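Local coordinates for protein Sodium/sialic acid symporter SiaT (Proteus mirabilis, PDB 5NV9) that takes up the sialic acid N-acetylneuraminic acid across the inner membrane by coupling its entry to the inward flow of two sodium ions, at residues V257-I262 with S347-S352; L126-F131 with A253-V258. One frame throughout, in Å; residues are numbered along the deposited sequence. Where two conformers were deposited one is given.

Contact 1. Residues V257-I262 with S347-S352; sequences VVQRYI and SLNSIS
Gln259 carries this contact, reaching with its extended chain to Asn349 and Ser350 on helix 328-361. The amide-to-amide bond is the clearest element: Gln259 NE2 donates to Asn349 OD1 at 2.8 Å, with an N-H...O angle of 170°. The donor is also nearly in line with the Asn349 carbonyl (C=O...N 168°), so the bond is straight at both ends, and the two amides are nearly coplanar. Asn349 CG lies anti to the backbone N, which carries the amide out toward Gln259, and a chi2 of -91° then turns OD1 to NE2. The same Gln259 nitrogen also bonds to Phe39 O.

A hydroxyl contact adds to this. Ser350 OG lies 2.7 Å from Gln259 OE1, but its one proton may instead serve Ser346 O, so that bond remains unsettled. The third element is water-mediated: Arg260 NH1 donates to a water 3.0 Å away, and the water has a weak, 3.4 Å link to Asn349 OD1.

Arg260 itself is held chiefly from outside, by Ser53, with a weak bond to Asp182. Asp182 and Ser346 are ligands of a sodium ion about 4 Å from the Arg260 side chain, placing this buried polar cluster beside Na3, the second sodium site of this LeuT-fold symporter.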
# COMPACT_ATOMS: atom_id res chain seq x y z
N VAL A 257 5.58 2.03 5.02
CA VAL A 257 6.29 3.13 4.41
C VAL A 257 7.34 3.77 5.37
O VAL A 257 8.53 3.92 5.02
CB VAL A 257 5.29 4.14 3.87
CG1 VAL A 257 6.00 5.44 3.49
CG2 VAL A 257 4.62 3.57 2.63
N VAL A 258 6.93 4.04 6.59
CA VAL A 258 7.75 4.72 7.57
C VAL A 258 9.03 3.97 7.83
O VAL A 258 10.09 4.55 8.01
CB VAL A 258 6.99 4.96 8.93
CG1 VAL A 258 7.94 5.55 9.93
CG2 VAL A 258 5.86 5.94 8.76
N GLN A 259 8.95 2.66 7.83
CA GLN A 259 10.17 1.82 7.91
C GLN A 259 11.26 2.15 6.87
O GLN A 259 12.46 2.05 7.17
CB GLN A 259 9.77 0.36 7.75
CG GLN A 259 10.55 -0.60 8.63
CD GLN A 259 10.16 -2.03 8.34
OE1 GLN A 259 9.00 -2.27 8.00
NE2 GLN A 259 11.13 -2.97 8.44
N ARG A 260 10.86 2.55 5.67
CA ARG A 260 11.85 2.93 4.64
C ARG A 260 12.58 4.23 4.95
O ARG A 260 13.61 4.49 4.36
CB ARG A 260 11.23 3.04 3.25
CG ARG A 260 11.17 1.74 2.50
CD ARG A 260 9.97 0.91 2.87
NE ARG A 260 10.04 -0.42 2.24
CZ ARG A 260 9.59 -1.55 2.79
NH1 ARG A 260 9.00 -1.53 3.97
NH2 ARG A 260 9.75 -2.69 2.16
N TYR A 261 12.05 5.06 5.86
CA TYR A 261 12.71 6.30 6.23
C TYR A 261 13.95 6.10 7.11
O TYR A 261 14.76 7.02 7.22
CB TYR A 261 11.73 7.25 6.96
CG TYR A 261 10.43 7.60 6.16
CD1 TYR A 261 10.34 7.50 4.76
CD2 TYR A 261 9.31 8.05 6.85
CE1 TYR A 261 9.14 7.85 4.08
CE2 TYR A 261 8.14 8.43 6.19
CZ TYR A 261 8.03 8.31 4.82
OH TYR A 261 6.80 8.70 4.27
N ILE A 262 14.06 4.94 7.76
CA ILE A 262 15.13 4.68 8.73
C ILE A 262 16.18 3.65 8.22
O ILE A 262 17.15 3.35 8.92
CB ILE A 262 14.52 4.29 10.11
CG1 ILE A 262 13.57 3.10 10.05
CG2 ILE A 262 13.63 5.43 10.60
CD1 ILE A 262 14.24 1.78 10.27
N SER A 347 4.32 -5.64 3.81
CA SER A 347 3.31 -5.71 4.84
C SER A 347 3.69 -6.82 5.86
O SER A 347 3.55 -6.61 7.07
CB SER A 347 1.91 -6.01 4.25
OG SER A 347 1.25 -4.87 3.69
N LEU A 348 4.18 -7.97 5.39
CA LEU A 348 4.62 -9.05 6.33
C LEU A 348 5.81 -8.66 7.22
O LEU A 348 5.79 -8.83 8.47
CB LEU A 348 4.96 -10.34 5.62
CG LEU A 348 3.83 -11.12 4.90
CD1 LEU A 348 4.43 -12.32 4.14
CD2 LEU A 348 2.74 -11.57 5.82
N ASN A 349 6.83 -8.10 6.60
CA ASN A 349 7.95 -7.59 7.37
C ASN A 349 7.57 -6.48 8.38
O ASN A 349 8.06 -6.48 9.51
CB ASN A 349 9.06 -7.12 6.48
CG ASN A 349 10.29 -6.68 7.27
OD1 ASN A 349 10.38 -5.52 7.60
ND2 ASN A 349 11.26 -7.57 7.48
N SER A 350 6.69 -5.57 7.97
CA SER A 350 6.27 -4.48 8.87
C SER A 350 5.46 -4.98 9.97
O SER A 350 5.53 -4.43 11.07
CB SER A 350 5.54 -3.40 8.12
OG SER A 350 6.47 -2.79 7.23
N ILE A 351 4.59 -5.94 9.68
CA ILE A 351 3.80 -6.62 10.73
C ILE A 351 4.72 -7.21 11.76
O ILE A 351 4.57 -6.96 12.97
CB ILE A 351 2.86 -7.67 10.22
CG1 ILE A 351 1.69 -7.03 9.53
CG2 ILE A 351 2.33 -8.54 11.37
CD1 ILE A 351 0.97 -7.94 8.54
N SER A 352 5.69 -7.96 11.31
CA SER A 352 6.71 -8.51 12.24
C SER A 352 7.54 -7.47 12.93
O SER A 352 7.86 -7.68 14.07
CB SER A 352 7.60 -9.50 11.58
OG SER A 352 8.54 -10.04 12.49
O HOH W 1 8.41 -4.19 5.23

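Contact 2. Residues L126-F131 with A253-V258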
# COMPACT_ATOMS: atom_id res chain seq x y z
N LEU A 126 -1.59 -2.27 17.05
CA LEU A 126 -2.59 -3.31 16.85
C LEU A 126 -3.48 -2.97 15.65
O LEU A 126 -3.83 -3.87 14.86
CB LEU A 126 -3.42 -3.52 18.12
CG LEU A 126 -2.60 -4.06 19.29
CD1 LEU A 126 -3.36 -3.92 20.57
CD2 LEU A 126 -2.20 -5.52 19.10
N SER A 127 -3.83 -1.71 15.46
CA SER A 127 -4.64 -1.33 14.31
C SER A 127 -3.84 -1.56 12.99
O SER A 127 -4.39 -2.02 11.99
CB SER A 127 -5.06 0.12 14.37
OG SER A 127 -5.96 0.37 15.44
N PHE A 128 -2.54 -1.23 13.00
CA PHE A 128 -1.67 -1.45 11.87
C PHE A 128 -1.62 -2.92 11.54
O PHE A 128 -1.87 -3.31 10.40
CB PHE A 128 -0.24 -0.87 12.02
CG PHE A 128 0.67 -1.28 10.90
CD1 PHE A 128 0.71 -0.55 9.71
CD2 PHE A 128 1.38 -2.45 10.97
CE1 PHE A 128 1.49 -0.96 8.65
CE2 PHE A 128 2.16 -2.88 9.89
CZ PHE A 128 2.24 -2.13 8.74
N MSE A 129 -1.26 -3.73 12.53
CA MSE A 129 -1.02 -5.16 12.32
C MSE A 129 -2.28 -5.83 11.78
O MSE A 129 -2.22 -6.58 10.81
CB MSE A 129 -0.54 -5.78 13.60
CG MSE A 129 0.87 -5.32 13.85
SE MSE A 129 1.62 -6.37 15.34
CE MSE A 129 0.75 -5.37 16.78
N LEU A 130 -3.43 -5.54 12.38
CA LEU A 130 -4.69 -6.09 11.89
C LEU A 130 -5.08 -5.56 10.53
O LEU A 130 -5.57 -6.33 9.73
CB LEU A 130 -5.83 -5.83 12.88
CG LEU A 130 -5.64 -6.56 14.21
CD1 LEU A 130 -6.61 -6.04 15.26
CD2 LEU A 130 -5.76 -8.06 14.01
N PHE A 131 -4.85 -4.29 10.24
CA PHE A 131 -5.20 -3.76 8.93
C PHE A 131 -4.38 -4.47 7.84
O PHE A 131 -4.92 -4.92 6.81
CB PHE A 131 -5.02 -2.24 8.78
CG PHE A 131 -5.42 -1.75 7.41
CD1 PHE A 131 -6.76 -1.70 7.04
CD2 PHE A 131 -4.45 -1.46 6.41
CE1 PHE A 131 -7.14 -1.30 5.74
CE2 PHE A 131 -4.82 -1.07 5.11
CZ PHE A 131 -6.16 -0.99 4.77
N ALA A 253 1.90 7.47 9.23
CA ALA A 253 1.32 6.67 10.31
C ALA A 253 1.34 5.20 9.99
O ALA A 253 0.87 4.44 10.81
CB ALA A 253 -0.11 7.13 10.61
N SER A 254 1.92 4.79 8.85
CA SER A 254 1.84 3.42 8.38
C SER A 254 3.24 2.83 8.34
O SER A 254 4.11 3.35 7.63
CB SER A 254 1.18 3.40 7.00
OG SER A 254 0.84 2.09 6.65
N GLN A 255 3.46 1.78 9.11
CA GLN A 255 4.77 1.20 9.30
C GLN A 255 5.43 0.71 8.01
O GLN A 255 6.66 0.73 7.92
CB GLN A 255 4.68 0.06 10.32
CG GLN A 255 5.99 -0.73 10.51
CD GLN A 255 7.14 0.04 11.16
OE1 GLN A 255 7.02 1.23 11.51
NE2 GLN A 255 8.30 -0.61 11.24
N ASP A 256 4.65 0.23 7.03
CA ASP A 256 5.26 -0.30 5.77
C ASP A 256 6.05 0.78 5.00
O ASP A 256 7.09 0.48 4.42
CB ASP A 256 4.24 -1.04 4.88
CG ASP A 256 3.06 -0.17 4.47
OD1 ASP A 256 2.63 0.81 5.20
OD2 ASP A 256 2.52 -0.51 3.38
N VAL A 257 5.58 2.03 5.02
CA VAL A 257 6.29 3.13 4.41
C VAL A 257 7.34 3.77 5.37
O VAL A 257 8.53 3.92 5.02
CB VAL A 257 5.29 4.14 3.87
CG1 VAL A 257 6.00 5.44 3.49
CG2 VAL A 257 4.62 3.57 2.63
N VAL A 258 6.93 4.04 6.59
CA VAL A 258 7.75 4.72 7.57
C VAL A 258 9.03 3.97 7.83
O VAL A 258 10.09 4.55 8.01
CB VAL A 258 6.99 4.96 8.93
CG1 VAL A 258 7.94 5.55 9.93
CG2 VAL A 258 5.86 5.94 8.76
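Phe128 on transmembrane helix 118-151 packs against Ser254, Gln255 and Asp256 where helix 236-253 breaks and the short helix 255-258 begins, a joint consistent with the broken sixth core helix of the LeuT fold. The nearest CA atoms of the two segments are those of Phe128 and Ser254, 6.9 Å apart.

Ring packing dominates. Gln255 CB sits over one face of the Phe128 ring, 3.7 Å from the centroid and 14° off the ring normal, which meets the geometry of a CH-pi contact. Phe128 has CG anti to its backbone nitrogen (chi1 173°), carrying the ring out to the joint, where CE1 comes within 3.4 Å of Gln255 N. Ser254 OG approaches in the ring plane, at the edge, 3.7 Å from Phe128 CE1. Beyond CB the Gln255 chain bends away from the ring, and its amide bonds instead to Ala108, Thr106 and Ser353.

Polar order within the joint is separate: Ser254 OG donates to Asp256 OD1 at 2.6 Å, nearly along the C-O axis of the carboxylate, although Ser254 at the N-cap position makes no side-chain cap. Asp256 OD1 also receives a weak bond from Gln250. Within its own helix the Phe128 ring stacks with His132; it also touches Ser350 and Cys354 of helix 328-361. The ring thus projects from helix 118-151, which carries the substrate-binding Arg135, to the interrupted helix characteristic of LeuT-fold transporters.

In the fold
The two contacts have centres about 8 Å apart and meet directly: Ser350 CB lies 3.6 Å from Phe128 CZ. Both use helix 255-258 and share Val257 and Val258, so residues 253-258 of contact 2 run straight into residues 257-262 of contact 1. In chain order helix 118-151 comes first, then the break after helix 236-253, then helix 328-361. Helix 118-151 packs on the start of the short helix, and helix 328-361 meets the residues that follow it. One of these long transmembrane helices bears the substrate ligand Arg135 and the other sodium ligands such as Ser346, so both contacts lie near the binding regions in this outward-open state.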